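Local coordinates for N-acetylneuraminic acid outer membrane channel protein NanC (Escherichia coli, PDB 2WJQ) that forms a monomeric, weakly anion-selective beta-barrel channel that lets the sialic acid N-acetylneuraminic acid enter the bacterium across the outer membrane, at residues D67-R72 with L92-T97; Y108-Y113 with R124-R129; E186-D191 with S206-V211. All blocks are in the same frame, centred on the assembly; numbering follows the deposited sequence.

How the contacts relate
All three contacts join antiparallel strands of the NanC barrel, but at different heights and places round its wall. Contact 1, at the periplasmic end, and contact 2, at the extracellular rim, are partly buried; contact 3, within the membrane-spanning wall, is the buried one. Strand 83-95 of contact 1 adjoins strand 100-111 of contact 2 in the barrel, though the centres of the two contacts are about 27 Å apart, whereas contacts 2 and 3 lie on opposite sides of the chain's centre. The chemistry follows the position. Stacked tryptophans meet detergent in contact 1, side-chain amide and guanidinium groups bind backbone beyond the strand pair in contact 2, and contact 3 sets a salt-bridge network behind paired tyrosines.

Contact 1: residues D67-R72 with L92-T97; sequences DQWTVR and LSWDAT. With LDA (lauryl dimethylamine-N-oxide), chain N; LDA (lauryl dimethylamine-N-oxide), chain O.
The side-chain oxygen of Gln-68 takes two hydrogen bonds: one from Trp-94 NE1, at 3.3 Å from Gln-68 OE1, and one from water 2, whose oxygen is 2.6 Å from the same OE1. The single indole N-H is shared, since water 2 also accepts from it, 3.0 Å from Trp-94 NE1; the long branch to OE1 is bent, its N-H...O angle 146°. Amide and indole lie side by side, pointing the same way with nearly parallel planes, OE1 meeting the indole near its edge but tilted out of its plane. Water 2 also donates to the N-oxide of the chain O detergent. Behind this polar end the two tryptophans form an offset stack, the Trp-69 six-membered ring and the Trp-94 five-membered ring having centroids 4.0 Å apart and planes at 8°. Trp-94 turns CG anti to its own N (chi1 179°), while Trp-69 places CG beside N, and these different rotations bring the rings of a directly cross-strand pair into overlap. Trp-94 CB sits over the Trp-69 six-membered ring in a CH-pi contact, and Ala-96 CB covers the opposite face of the Trp-94 indole.

This is the open, periplasmic end of the beta hairpin formed by strands 69-80 and 83-95. The tryptophans, among detergent tails and head groups, fit the aromatic girdle of outer-membrane barrels. Further along the same face, Leu-92 CD1 packs against Val-71 CG2 at 3.5 Å. The other face, carrying Thr-70, Ser-93 and Arg-72, looks into the barrel: water 3 accepts from Arg-72 NH1 and hydrogen-bonds Ser-93 OG. Between the faces runs the backbone ladder, in which Thr-70 and Ser-93 exchange both bonds, and Asp-95 N reaches Gln-68 O at 2.8 Å. The Asp-95 carboxylate is itself held by Asn-101 ND2.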
loop_
_atom_site.group_PDB
_atom_site.type_symbol
_atom_site.label_atom_id
_atom_site.label_comp_id
_atom_site.label_asym_id
_atom_site.label_seq_id
_atom_site.Cartn_x
_atom_site.Cartn_y
_atom_site.Cartn_z
ATOM N N ASP A 67 -15.727 -21.240 -3.836
ATOM C CA ASP A 67 -15.933 -20.375 -4.997
ATOM C C ASP A 67 -15.743 -18.878 -4.694
ATOM O O ASP A 67 -15.336 -18.128 -5.570
ATOM C CB ASP A 67 -17.335 -20.605 -5.601
ATOM N N GLN A 68 -16.018 -18.454 -3.464
ATOM C CA GLN A 68 -16.027 -17.020 -3.119
ATOM C C GLN A 68 -14.895 -16.548 -2.179
ATOM O O GLN A 68 -14.586 -15.349 -2.125
ATOM C CB GLN A 68 -17.383 -16.689 -2.481
ATOM C CG GLN A 68 -18.557 -16.892 -3.424
ATOM C CD GLN A 68 -19.885 -16.534 -2.787
ATOM O OE1 GLN A 68 -19.971 -15.603 -1.980
ATOM N NE2 GLN A 68 -20.931 -17.260 -3.154
ATOM N N TRP A 69 -14.283 -17.488 -1.458
ATOM C CA TRP A 69 -13.291 -17.180 -0.435
ATOM C C TRP A 69 -11.889 -17.649 -0.849
ATOM O O TRP A 69 -11.714 -18.788 -1.288
ATOM C CB TRP A 69 -13.687 -17.847 0.879
ATOM C CG TRP A 69 -14.910 -17.254 1.508
ATOM C CD1 TRP A 69 -16.220 -17.629 1.307
ATOM C CD2 TRP A 69 -14.945 -16.156 2.421
ATOM N NE1 TRP A 69 -17.059 -16.834 2.059
ATOM C CE2 TRP A 69 -16.305 -15.924 2.750
ATOM C CE3 TRP A 69 -13.965 -15.352 3.003
ATOM C CZ2 TRP A 69 -16.696 -14.926 3.632
ATOM C CZ3 TRP A 69 -14.361 -14.345 3.887
ATOM C CH2 TRP A 69 -15.717 -14.150 4.189
ATOM N N THR A 70 -10.909 -16.778 -0.652
ATOM C CA THR A 70 -9.507 -17.058 -0.973
ATOM C C THR A 70 -8.622 -16.529 0.119
ATOM O O THR A 70 -8.821 -15.404 0.586
ATOM C CB THR A 70 -9.091 -16.346 -2.262
ATOM O OG1 THR A 70 -10.017 -16.705 -3.286
ATOM C CG2 THR A 70 -7.658 -16.724 -2.691
ATOM N N VAL A 71 -7.638 -17.327 0.518
ATOM C CA VAL A 71 -6.610 -16.878 1.445
ATOM C C VAL A 71 -5.273 -16.840 0.709
ATOM O O VAL A 71 -4.910 -17.791 0.021
ATOM C CB VAL A 71 -6.475 -17.801 2.655
ATOM C CG1 VAL A 71 -5.417 -17.217 3.677
ATOM C CG2 VAL A 71 -7.801 -17.986 3.341
ATOM N N ARG A 72 -4.558 -15.738 0.873
ATOM C CA ARG A 72 -3.289 -15.499 0.204
ATOM C C ARG A 72 -2.177 -15.206 1.197
ATOM O O ARG A 72 -1.999 -14.059 1.627
ATOM C CB ARG A 72 -3.392 -14.311 -0.748
ATOM C CG ARG A 72 -4.170 -14.579 -2.018
ATOM C CD ARG A 72 -4.238 -13.294 -2.875
ATOM N NE ARG A 72 -4.827 -13.557 -4.185
ATOM C CZ ARG A 72 -6.132 -13.620 -4.445
ATOM N NH1 ARG A 72 -7.054 -13.442 -3.487
ATOM N NH2 ARG A 72 -6.523 -13.867 -5.687
ATOM N N LEU A 92 -7.082 -12.366 3.472
ATOM C CA LEU A 92 -8.332 -13.084 3.219
ATOM C C LEU A 92 -9.213 -12.240 2.306
ATOM O O LEU A 92 -9.455 -11.048 2.573
ATOM C CB LEU A 92 -9.062 -13.350 4.539
ATOM C CG LEU A 92 -10.402 -14.082 4.454
ATOM C CD1 LEU A 92 -10.212 -15.486 3.907
ATOM C CD2 LEU A 92 -11.069 -14.117 5.839
ATOM N N SER A 93 -9.710 -12.853 1.235
ATOM C CA SER A 93 -10.542 -12.149 0.267
ATOM C C SER A 93 -11.870 -12.855 0.062
ATOM O O SER A 93 -11.930 -14.098 0.029
ATOM C CB SER A 93 -9.820 -12.025 -1.079
ATOM O OG SER A 93 -8.659 -11.231 -0.906
ATOM N N TRP A 94 -12.918 -12.046 -0.089
ATOM C CA TRP A 94 -14.265 -12.548 -0.312
ATOM C C TRP A 94 -14.870 -11.873 -1.532
ATOM O O TRP A 94 -15.102 -10.667 -1.540
ATOM C CB TRP A 94 -15.108 -12.333 0.954
ATOM C CG TRP A 94 -16.530 -12.786 0.858
ATOM C CD1 TRP A 94 -16.998 -13.895 0.227
ATOM C CD2 TRP A 94 -17.659 -12.149 1.446
ATOM N NE1 TRP A 94 -18.365 -13.987 0.373
ATOM C CE2 TRP A 94 -18.793 -12.922 1.118
ATOM C CE3 TRP A 94 -17.826 -10.994 2.214
ATOM C CZ2 TRP A 94 -20.084 -12.574 1.532
ATOM C CZ3 TRP A 94 -19.111 -10.652 2.622
ATOM C CH2 TRP A 94 -20.213 -11.443 2.286
ATOM N N ASP A 95 -15.086 -12.652 -2.583
ATOM C CA ASP A 95 -15.804 -12.172 -3.757
ATOM C C ASP A 95 -17.283 -12.303 -3.441
ATOM O O ASP A 95 -17.893 -13.285 -3.806
ATOM C CB ASP A 95 -15.460 -13.006 -5.004
ATOM C CG ASP A 95 -14.075 -12.706 -5.531
ATOM O OD1 ASP A 95 -13.259 -13.652 -5.635
ATOM O OD2 ASP A 95 -13.781 -11.519 -5.806
ATOM N N ALA A 96 -17.837 -11.329 -2.729
ATOM C CA ALA A 96 -19.232 -11.388 -2.282
ATOM C C ALA A 96 -20.229 -11.488 -3.453
ATOM O O ALA A 96 -21.170 -12.279 -3.421
ATOM C CB ALA A 96 -19.542 -10.178 -1.408
ATOM N N THR A 97 -20.024 -10.653 -4.462
ATOM C CA THR A 97 -20.756 -10.747 -5.716
ATOM C C THR A 97 -19.768 -10.621 -6.876
ATOM O O THR A 97 -18.570 -10.399 -6.670
ATOM C CB THR A 97 -21.843 -9.657 -5.854
ATOM O OG1 THR A 97 -21.239 -8.360 -5.883
ATOM C CG2 THR A 97 -22.839 -9.714 -4.715
HETATM N N1 LDA N . -23.870 -14.503 -1.535
HETATM O O1 LDA N . -22.624 -14.702 -1.511
HETATM C CM1 LDA N . -24.302 -14.405 -2.942
HETATM C CM2 LDA N . -24.554 -15.660 -0.938
HETATM C C1 LDA N . -24.256 -13.318 -0.770
HETATM C C2 LDA N . -23.418 -12.120 -1.212
HETATM C C3 LDA N . -23.954 -10.788 -0.697
HETATM C C4 LDA N . -22.998 -10.068 0.247
HETATM C C5 LDA N . -22.839 -8.577 -0.064
HETATM C C6 LDA N . -23.136 -7.679 1.138
HETATM C C7 LDA N . -21.993 -7.482 2.131
HETATM C C8 LDA N . -22.328 -8.073 3.499
HETATM C C9 LDA N . -21.803 -7.295 4.694
HETATM C C10 LDA N . -21.415 -8.186 5.873
HETATM C C11 LDA N . -22.236 -7.951 7.137
HETATM C C12 LDA N . -21.398 -8.232 8.378
HETATM N N1 LDA O . -22.760 -16.579 2.797
HETATM O O1 LDA O . -22.274 -16.071 1.751
HETATM C CM1 LDA O . -24.229 -16.629 2.651
HETATM C CM2 LDA O . -22.278 -17.965 2.937
HETATM C C1 LDA O . -22.467 -15.793 3.997
HETATM C C2 LDA O . -21.011 -15.339 4.029
HETATM C C3 LDA O . -20.595 -14.845 5.416
HETATM C C4 LDA O . -20.417 -13.330 5.550
HETATM C C5 LDA O . -19.130 -13.004 6.306
HETATM C C6 LDA O . -19.072 -11.574 6.827
HETATM C C7 LDA O . -17.797 -11.356 7.642
HETATM C C8 LDA O . -16.954 -10.192 7.118
HETATM C C9 LDA O . -16.286 -10.480 5.773
HETATM C C10 LDA O . -14.752 -10.379 5.805
HETATM C C11 LDA O . -14.195 -10.008 4.433
HETATM C C12 LDA O . -12.766 -10.496 4.217
HETATM O O HOH W 1 -11.882 -14.731 -3.116
HETATM O O HOH W 2 -20.087 -16.486 0.438
HETATM O O HOH W 3 -6.746 -13.010 -0.729
#

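Contact 2: residues Y108-Y113 with R124-R129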
loop_
_atom_site.group_PDB
_atom_site.type_symbol
_atom_site.label_atom_id
_atom_site.label_comp_id
_atom_site.label_asym_id
_atom_site.label_seq_id
_atom_site.Cartn_x
_atom_site.Cartn_y
_atom_site.Cartn_z
ATOM N N TYR A 108 3.127 -8.217 9.025
ATOM C CA TYR A 108 4.108 -7.871 10.031
ATOM C C TYR A 108 5.335 -7.303 9.314
ATOM O O TYR A 108 6.015 -8.019 8.588
ATOM C CB TYR A 108 4.472 -9.108 10.831
ATOM C CG TYR A 108 5.502 -8.866 11.900
ATOM C CD1 TYR A 108 5.259 -7.967 12.929
ATOM C CD2 TYR A 108 6.709 -9.562 11.901
ATOM C CE1 TYR A 108 6.187 -7.760 13.938
ATOM C CE2 TYR A 108 7.650 -9.369 12.909
ATOM C CZ TYR A 108 7.389 -8.467 13.914
ATOM O OH TYR A 108 8.324 -8.265 14.893
ATOM N N ASP A 109 5.608 -6.015 9.500
ATOM C CA ASP A 109 6.717 -5.349 8.800
ATOM C C ASP A 109 7.909 -5.364 9.748
ATOM O O ASP A 109 7.936 -4.623 10.744
ATOM C CB ASP A 109 6.351 -3.923 8.445
ATOM C CG ASP A 109 5.466 -3.827 7.187
ATOM O OD1 ASP A 109 5.437 -4.783 6.367
ATOM O OD2 ASP A 109 4.837 -2.767 7.005
ATOM N N TRP A 110 8.869 -6.229 9.437
ATOM C CA TRP A 110 10.013 -6.484 10.290
ATOM C C TRP A 110 11.242 -5.882 9.637
ATOM O O TRP A 110 11.533 -6.176 8.480
ATOM C CB TRP A 110 10.187 -7.994 10.464
ATOM C CG TRP A 110 11.351 -8.380 11.308
ATOM C CD1 TRP A 110 11.392 -8.458 12.670
ATOM C CD2 TRP A 110 12.641 -8.769 10.842
ATOM N NE1 TRP A 110 12.641 -8.855 13.092
ATOM C CE2 TRP A 110 13.432 -9.046 11.983
ATOM C CE3 TRP A 110 13.221 -8.877 9.569
ATOM C CZ2 TRP A 110 14.761 -9.450 11.888
ATOM C CZ3 TRP A 110 14.542 -9.280 9.475
ATOM C CH2 TRP A 110 15.299 -9.571 10.630
ATOM N N LYS A 111 11.966 -5.044 10.376
ATOM C CA LYS A 111 13.134 -4.361 9.830
ATOM C C LYS A 111 14.419 -5.162 10.114
ATOM O O LYS A 111 14.697 -5.531 11.261
ATOM C CB LYS A 111 13.240 -2.949 10.398
ATOM C CG LYS A 111 12.319 -1.950 9.701
ATOM C CD LYS A 111 12.363 -0.616 10.369
ATOM C CE LYS A 111 11.389 0.392 9.764
ATOM N NZ LYS A 111 11.818 1.780 10.142
ATOM N N ALA A 112 15.209 -5.396 9.070
ATOM C CA ALA A 112 16.470 -6.137 9.195
ATOM C C ALA A 112 17.604 -5.229 9.645
ATOM O O ALA A 112 18.767 -5.565 9.458
ATOM C CB ALA A 112 16.834 -6.808 7.868
ATOM N N TYR A 113 17.293 -4.069 10.216
ATOM C CA TYR A 113 18.317 -3.156 10.684
ATOM C C TYR A 113 17.749 -2.485 11.928
ATOM O O TYR A 113 16.530 -2.388 12.090
ATOM C CB TYR A 113 18.662 -2.108 9.620
ATOM C CG TYR A 113 17.475 -1.325 9.158
ATOM C CD1 TYR A 113 16.651 -1.805 8.142
ATOM C CD2 TYR A 113 17.167 -0.095 9.732
ATOM C CE1 TYR A 113 15.546 -1.091 7.723
ATOM C CE2 TYR A 113 16.067 0.620 9.322
ATOM C CZ TYR A 113 15.267 0.123 8.326
ATOM O OH TYR A 113 14.190 0.834 7.925
ATOM N N ARG A 124 14.531 -2.524 16.939
ATOM C CA ARG A 124 13.953 -2.693 15.630
ATOM C C ARG A 124 12.578 -2.023 15.583
ATOM O O ARG A 124 11.705 -2.333 16.394
ATOM C CB ARG A 124 13.764 -4.177 15.310
ATOM C CG ARG A 124 15.010 -4.901 14.930
ATOM C CD ARG A 124 14.750 -6.373 14.552
ATOM N NE ARG A 124 15.966 -7.132 14.800
ATOM C CZ ARG A 124 17.029 -7.126 14.013
ATOM N NH1 ARG A 124 17.029 -6.436 12.879
ATOM N NH2 ARG A 124 18.099 -7.812 14.357
ATOM N N ASP A 125 12.379 -1.133 14.627
ATOM C CA ASP A 125 11.097 -0.440 14.488
ATOM C C ASP A 125 10.133 -1.307 13.656
ATOM O O ASP A 125 9.783 -0.985 12.513
ATOM C CB ASP A 125 11.300 0.924 13.869
ATOM C CG ASP A 125 9.993 1.713 13.724
ATOM O OD1 ASP A 125 9.056 1.544 14.546
ATOM O OD2 ASP A 125 9.919 2.496 12.765
ATOM N N ASN A 126 9.737 -2.418 14.256
ATOM C CA ASN A 126 8.809 -3.365 13.647
ATOM C C ASN A 126 7.362 -2.869 13.814
ATOM O O ASN A 126 7.018 -2.179 14.794
ATOM C CB ASN A 126 8.934 -4.731 14.299
ATOM C CG ASN A 126 10.325 -5.307 14.215
ATOM O OD1 ASN A 126 11.047 -5.094 13.237
ATOM N ND2 ASN A 126 10.711 -6.049 15.250
ATOM N N VAL A 127 6.516 -3.262 12.879
ATOM C CA VAL A 127 5.163 -2.716 12.792
ATOM C C VAL A 127 4.132 -3.818 12.512
ATOM O O VAL A 127 4.363 -4.714 11.677
ATOM C CB VAL A 127 5.110 -1.624 11.683
ATOM C CG1 VAL A 127 3.698 -1.271 11.327
ATOM C CG2 VAL A 127 5.893 -0.380 12.093
ATOM N N HIS A 128 3.008 -3.754 13.232
ATOM C CA HIS A 128 1.830 -4.578 12.961
ATOM C C HIS A 128 0.933 -3.757 12.054
ATOM O O HIS A 128 0.523 -2.638 12.425
ATOM C CB HIS A 128 1.054 -4.895 14.240
ATOM C CG HIS A 128 1.834 -5.683 15.240
ATOM N ND1 HIS A 128 2.201 -6.995 15.019
ATOM C CD2 HIS A 128 2.326 -5.345 16.453
ATOM C CE1 HIS A 128 2.891 -7.430 16.063
ATOM N NE2 HIS A 128 2.973 -6.452 16.948
ATOM N N ARG A 129 0.632 -4.297 10.879
ATOM C CA ARG A 129 -0.148 -3.570 9.891
ATOM C C ARG A 129 -1.414 -4.334 9.478
ATOM O O ARG A 129 -1.350 -5.502 9.078
ATOM C CB ARG A 129 0.698 -3.261 8.669
ATOM C CG ARG A 129 -0.074 -2.520 7.595
ATOM C CD ARG A 129 0.786 -2.025 6.496
ATOM N NE ARG A 129 -0.074 -1.598 5.398
ATOM C CZ ARG A 129 0.178 -0.588 4.580
ATOM N NH1 ARG A 129 1.288 0.136 4.698
ATOM N NH2 ARG A 129 -0.708 -0.301 3.628
HETATM O O HOH W 4 8.605 -1.851 10.155
HETATM O O HOH W 5 3.995 -0.065 5.415
HETATM O O HOH W 6 19.876 -7.521 12.042
HETATM O O HOH W 7 14.610 -0.478 12.980
#
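Asn-126 OD1 accepts the backbone N-H of Lys-111 at 3.0 Å in a nearly straight bond (164°). A side-chain amide thus takes the part of a strand carbonyl, extending the ladder one step past the hydrogen-bonded pair Asp-109 and Val-127, where strands 100-111 and 127-137 come apart at the extracellular rim of the barrel. With chi1 -58° Asn-126 CG lies beside its backbone N, and the amide runs alongside the Trp-110 indole, OD1 being 3.4 Å from Trp-110 CD1. Its ND2 is held by Gln-154, which also binds Tyr-108 OH. Next to it, the extended Arg-124 lays one guanidinium face over Trp-110 CZ2, the planes 28° apart, and NH1 donates to a lone pair of Lys-111 O at 3.0 Å; water 6 binds NH2 at the outer edge.

Against these direct bonds, the side of Asp-109, Lys-111 and Asp-125 relies more on water. Lys-111 and Asp-125 form a salt bridge whose hydrogen bond is weak, Lys-111 NZ standing 3.3 Å from Asp-125 OD2; the lysine binds Gln-115 and the aspartate Lys-153 as well. Water 4 links Asp-109 O to Asp-125 O, water 7 joins Tyr-113 O to Asp-125 N, and water 5 spans Asp-109 OD2 and Arg-129 NH1, charged atoms 5.1 Å apart.

Asp-109 pairs directly with Arg-107 and meets Arg-85 only in a long, weak ion pair; Arg-129 pairs with Asp-131 and has Arg-105 alongside. This arginine-rich cluster on the pore side, partly offset by the two aspartates, may contribute to the channel's weak preference for anions.

Contact 3: residues E186-D191 with S206-V211; sequences EYDYLD and SYRIGV. With OCT (N-octane), chain G; LDA (lauryl dimethylamine-N-oxide), chain M; OCT (N-octane), chain H.
Backbone bonds set the frame: Glu-186 with Arg-208 and Asp-188 with Ser-206 are antiparallel hydrogen-bonded pairs, flanking the non-hydrogen-bonded pair Tyr-187 and Tyr-207. They join strands 181-189 and 199-214, and the latter closes the barrel by also pairing with strand 2-10.

Aromatic and apolar contacts occupy the outer face. The two tyrosines lie side by side, pointing the same way but inclined at 49°, with Tyr-207 CE2 meeting the rim of the Tyr-187 ring, 3.7 Å from Tyr-187 CD1. An octane (chain G) lies over a face of Tyr-187, its C2 above the ring centre, and reaches Tyr-207 OH with C6. The end of a detergent tail touches Ile-209; the bound hydrocarbons probably stand where lipid acyl chains would lie against the barrel.

Charged and polar groups dominate the inner face here. Arg-208 and the extended Glu-186 run together, and NH1 donates to OE1 at 3.0 Å, approaching from above the carboxylate plane. Asp-188 comes over a guanidinium face instead: its OD2 is 3.1 Å from Arg-208 NH1, yet no N-H points at it, so the attraction is purely of charge. With chi1 170° Ser-206 holds OG anti to its backbone N, 3.0 Å from that OD2. Arg-208 NH2 makes a further salt bridge to Glu-17, and Arg-6 stands close by.

Glu-186 OE1 and Asp-188 OD1 are only 2.6 Å apart. Although the nearby arginines would favour deprotonation, this closeness suggests that the two carboxyl groups may share one proton, and so carry a single negative charge between them.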
loop_
_atom_site.group_PDB
_atom_site.type_symbol
_atom_site.label_atom_id
_atom_site.label_comp_id
_atom_site.label_asym_id
_atom_site.label_seq_id
_atom_site.Cartn_x
_atom_site.Cartn_y
_atom_site.Cartn_z
ATOM N N GLU A 186 -7.066 9.252 -7.517
ATOM C CA GLU A 186 -6.996 8.749 -6.163
ATOM C C GLU A 186 -6.799 9.877 -5.162
ATOM O O GLU A 186 -6.060 10.836 -5.422
ATOM C CB GLU A 186 -5.875 7.703 -6.084
ATOM C CG GLU A 186 -5.464 7.293 -4.694
ATOM C CD GLU A 186 -4.351 6.242 -4.686
ATOM O OE1 GLU A 186 -3.843 5.929 -3.584
ATOM O OE2 GLU A 186 -3.995 5.722 -5.771
ATOM N N TYR A 187 -7.498 9.770 -4.041
ATOM C CA TYR A 187 -7.280 10.640 -2.893
ATOM C C TYR A 187 -6.938 9.751 -1.718
ATOM O O TYR A 187 -7.641 8.747 -1.479
ATOM C CB TYR A 187 -8.533 11.478 -2.567
ATOM C CG TYR A 187 -8.410 12.131 -1.224
ATOM C CD1 TYR A 187 -7.588 13.238 -1.055
ATOM C CD2 TYR A 187 -9.053 11.610 -0.111
ATOM C CE1 TYR A 187 -7.421 13.818 0.179
ATOM C CE2 TYR A 187 -8.880 12.175 1.140
ATOM C CZ TYR A 187 -8.064 13.285 1.276
ATOM O OH TYR A 187 -7.882 13.852 2.510
ATOM N N ASP A 188 -5.875 10.108 -0.982
ATOM C CA ASP A 188 -5.547 9.436 0.279
ATOM C C ASP A 188 -5.471 10.432 1.438
ATOM O O ASP A 188 -5.008 11.563 1.270
ATOM C CB ASP A 188 -4.226 8.674 0.210
ATOM C CG ASP A 188 -3.999 8.035 -1.116
ATOM O OD1 ASP A 188 -4.668 7.009 -1.379
ATOM O OD2 ASP A 188 -3.165 8.565 -1.886
ATOM N N TYR A 189 -5.977 10.031 2.587
ATOM C CA TYR A 189 -5.691 10.758 3.815
ATOM C C TYR A 189 -4.748 9.868 4.627
ATOM O O TYR A 189 -5.067 8.743 4.971
ATOM C CB TYR A 189 -6.950 11.141 4.594
ATOM C CG TYR A 189 -6.614 11.927 5.830
ATOM C CD1 TYR A 189 -6.855 11.420 7.105
ATOM C CD2 TYR A 189 -5.958 13.149 5.722
ATOM C CE1 TYR A 189 -6.482 12.143 8.248
ATOM C CE2 TYR A 189 -5.601 13.873 6.842
ATOM C CZ TYR A 189 -5.863 13.372 8.091
ATOM O OH TYR A 189 -5.474 14.132 9.169
ATOM N N LEU A 190 -3.557 10.380 4.895
ATOM C CA LEU A 190 -2.499 9.574 5.513
ATOM C C LEU A 190 -2.273 10.002 6.956
ATOM O O LEU A 190 -1.167 9.861 7.478
ATOM C CB LEU A 190 -1.213 9.722 4.679
ATOM C CG LEU A 190 -1.352 9.329 3.195
ATOM C CD1 LEU A 190 -0.045 9.463 2.426
ATOM C CD2 LEU A 190 -1.883 7.910 3.068
ATOM N N ASP A 191 -3.319 10.512 7.620
ATOM C CA ASP A 191 -3.204 10.909 9.034
ATOM C C ASP A 191 -2.299 12.158 9.127
ATOM O O ASP A 191 -2.002 12.803 8.101
ATOM C CB ASP A 191 -2.634 9.723 9.843
ATOM C CG ASP A 191 -3.129 9.667 11.279
ATOM O OD1 ASP A 191 -2.985 10.684 12.014
ATOM O OD2 ASP A 191 -3.601 8.578 11.685
ATOM N N SER A 206 -3.142 13.345 0.160
ATOM C CA SER A 206 -2.385 12.826 -0.965
ATOM C C SER A 206 -3.309 12.747 -2.183
ATOM O O SER A 206 -4.419 12.227 -2.096
ATOM C CB SER A 206 -1.790 11.464 -0.596
ATOM O OG SER A 206 -1.232 10.789 -1.701
ATOM N N TYR A 207 -2.855 13.310 -3.289
ATOM C CA TYR A 207 -3.638 13.359 -4.512
ATOM C C TYR A 207 -2.827 12.670 -5.584
ATOM O O TYR A 207 -1.693 13.082 -5.848
ATOM C CB TYR A 207 -3.903 14.810 -4.902
ATOM C CG TYR A 207 -4.468 15.639 -3.765
ATOM C CD1 TYR A 207 -3.631 16.388 -2.922
ATOM C CD2 TYR A 207 -5.834 15.653 -3.506
ATOM C CE1 TYR A 207 -4.162 17.146 -1.860
ATOM C CE2 TYR A 207 -6.369 16.409 -2.461
ATOM C CZ TYR A 207 -5.540 17.147 -1.641
ATOM O OH TYR A 207 -6.088 17.881 -0.604
ATOM N N ARG A 208 -3.408 11.650 -6.213
ATOM C CA ARG A 208 -2.699 10.817 -7.197
ATOM C C ARG A 208 -3.472 10.624 -8.499
ATOM O O ARG A 208 -4.711 10.613 -8.526
ATOM C CB ARG A 208 -2.378 9.456 -6.587
ATOM C CG ARG A 208 -1.344 9.503 -5.473
ATOM C CD ARG A 208 -1.360 8.260 -4.656
ATOM N NE ARG A 208 -0.341 8.303 -3.614
ATOM C CZ ARG A 208 -0.235 7.413 -2.635
ATOM N NH1 ARG A 208 -1.068 6.383 -2.562
ATOM N NH2 ARG A 208 0.724 7.543 -1.745
ATOM N N ILE A 209 -2.721 10.494 -9.585
ATOM C CA ILE A 209 -3.277 10.132 -10.872
ATOM C C ILE A 209 -2.390 9.066 -11.469
ATOM O O ILE A 209 -1.156 9.082 -11.319
ATOM C CB ILE A 209 -3.362 11.338 -11.842
ATOM C CG1 ILE A 209 -4.235 12.449 -11.264
ATOM C CG2 ILE A 209 -4.009 10.929 -13.173
ATOM C CD1 ILE A 209 -4.145 13.772 -12.100
ATOM N N GLY A 210 -3.008 8.128 -12.159
ATOM C CA GLY A 210 -2.248 7.076 -12.775
ATOM C C GLY A 210 -2.960 6.361 -13.882
ATOM O O GLY A 210 -4.110 6.669 -14.228
ATOM N N VAL A 211 -2.254 5.399 -14.444
ATOM C CA VAL A 211 -2.847 4.516 -15.418
ATOM C C VAL A 211 -2.248 3.110 -15.284
ATOM O O VAL A 211 -1.046 2.930 -15.049
ATOM C CB VAL A 211 -2.723 5.064 -16.841
ATOM C CG1 VAL A 211 -1.268 5.272 -17.236
ATOM C CG2 VAL A 211 -3.460 4.139 -17.849
HETATM C C1 OCT G . -11.895 14.200 -1.147
HETATM C C2 OCT G . -10.941 15.395 -1.061
HETATM C C3 OCT G . -10.789 15.917 0.379
HETATM C C4 OCT G . -9.978 17.214 0.391
HETATM C C5 OCT G . -9.558 17.640 1.804
HETATM C C6 OCT G . -8.528 18.786 1.747
HETATM C C7 OCT G . -8.947 20.015 2.569
HETATM C C8 OCT G . -8.549 21.314 1.859
HETATM N N1 LDA M . 10.110 18.097 -8.571
HETATM O O1 LDA M . 10.987 18.448 -9.396
HETATM C CM1 LDA M . 10.704 18.127 -7.224
HETATM C CM2 LDA M . 9.020 19.086 -8.576
HETATM C C1 LDA M . 9.602 16.751 -8.856
HETATM C C2 LDA M . 8.965 16.667 -10.250
HETATM C C3 LDA M . 8.317 15.295 -10.465
HETATM C C4 LDA M . 6.798 15.382 -10.622
HETATM C C5 LDA M . 6.143 14.004 -10.515
HETATM C C6 LDA M . 4.725 13.956 -11.094
HETATM C C7 LDA M . 3.654 14.212 -10.038
HETATM C C8 LDA M . 2.236 14.190 -10.604
HETATM C C9 LDA M . 1.262 14.767 -9.582
HETATM C C10 LDA M . -0.200 14.460 -9.893
HETATM C C11 LDA M . -1.115 15.345 -9.055
HETATM C C12 LDA M . -2.439 14.663 -8.725
HETATM C C1 OCT H . -14.297 10.700 1.918
HETATM C C2 OCT H . -12.902 11.338 1.870
HETATM C C3 OCT H . -12.766 12.537 2.826
HETATM C C4 OCT H . -11.705 12.288 3.919
HETATM C C5 OCT H . -11.757 13.346 5.035
HETATM C C6 OCT H . -10.405 14.038 5.289
HETATM C C7 OCT H . -10.435 15.520 4.863
HETATM C C8 OCT H . -9.773 16.433 5.904
#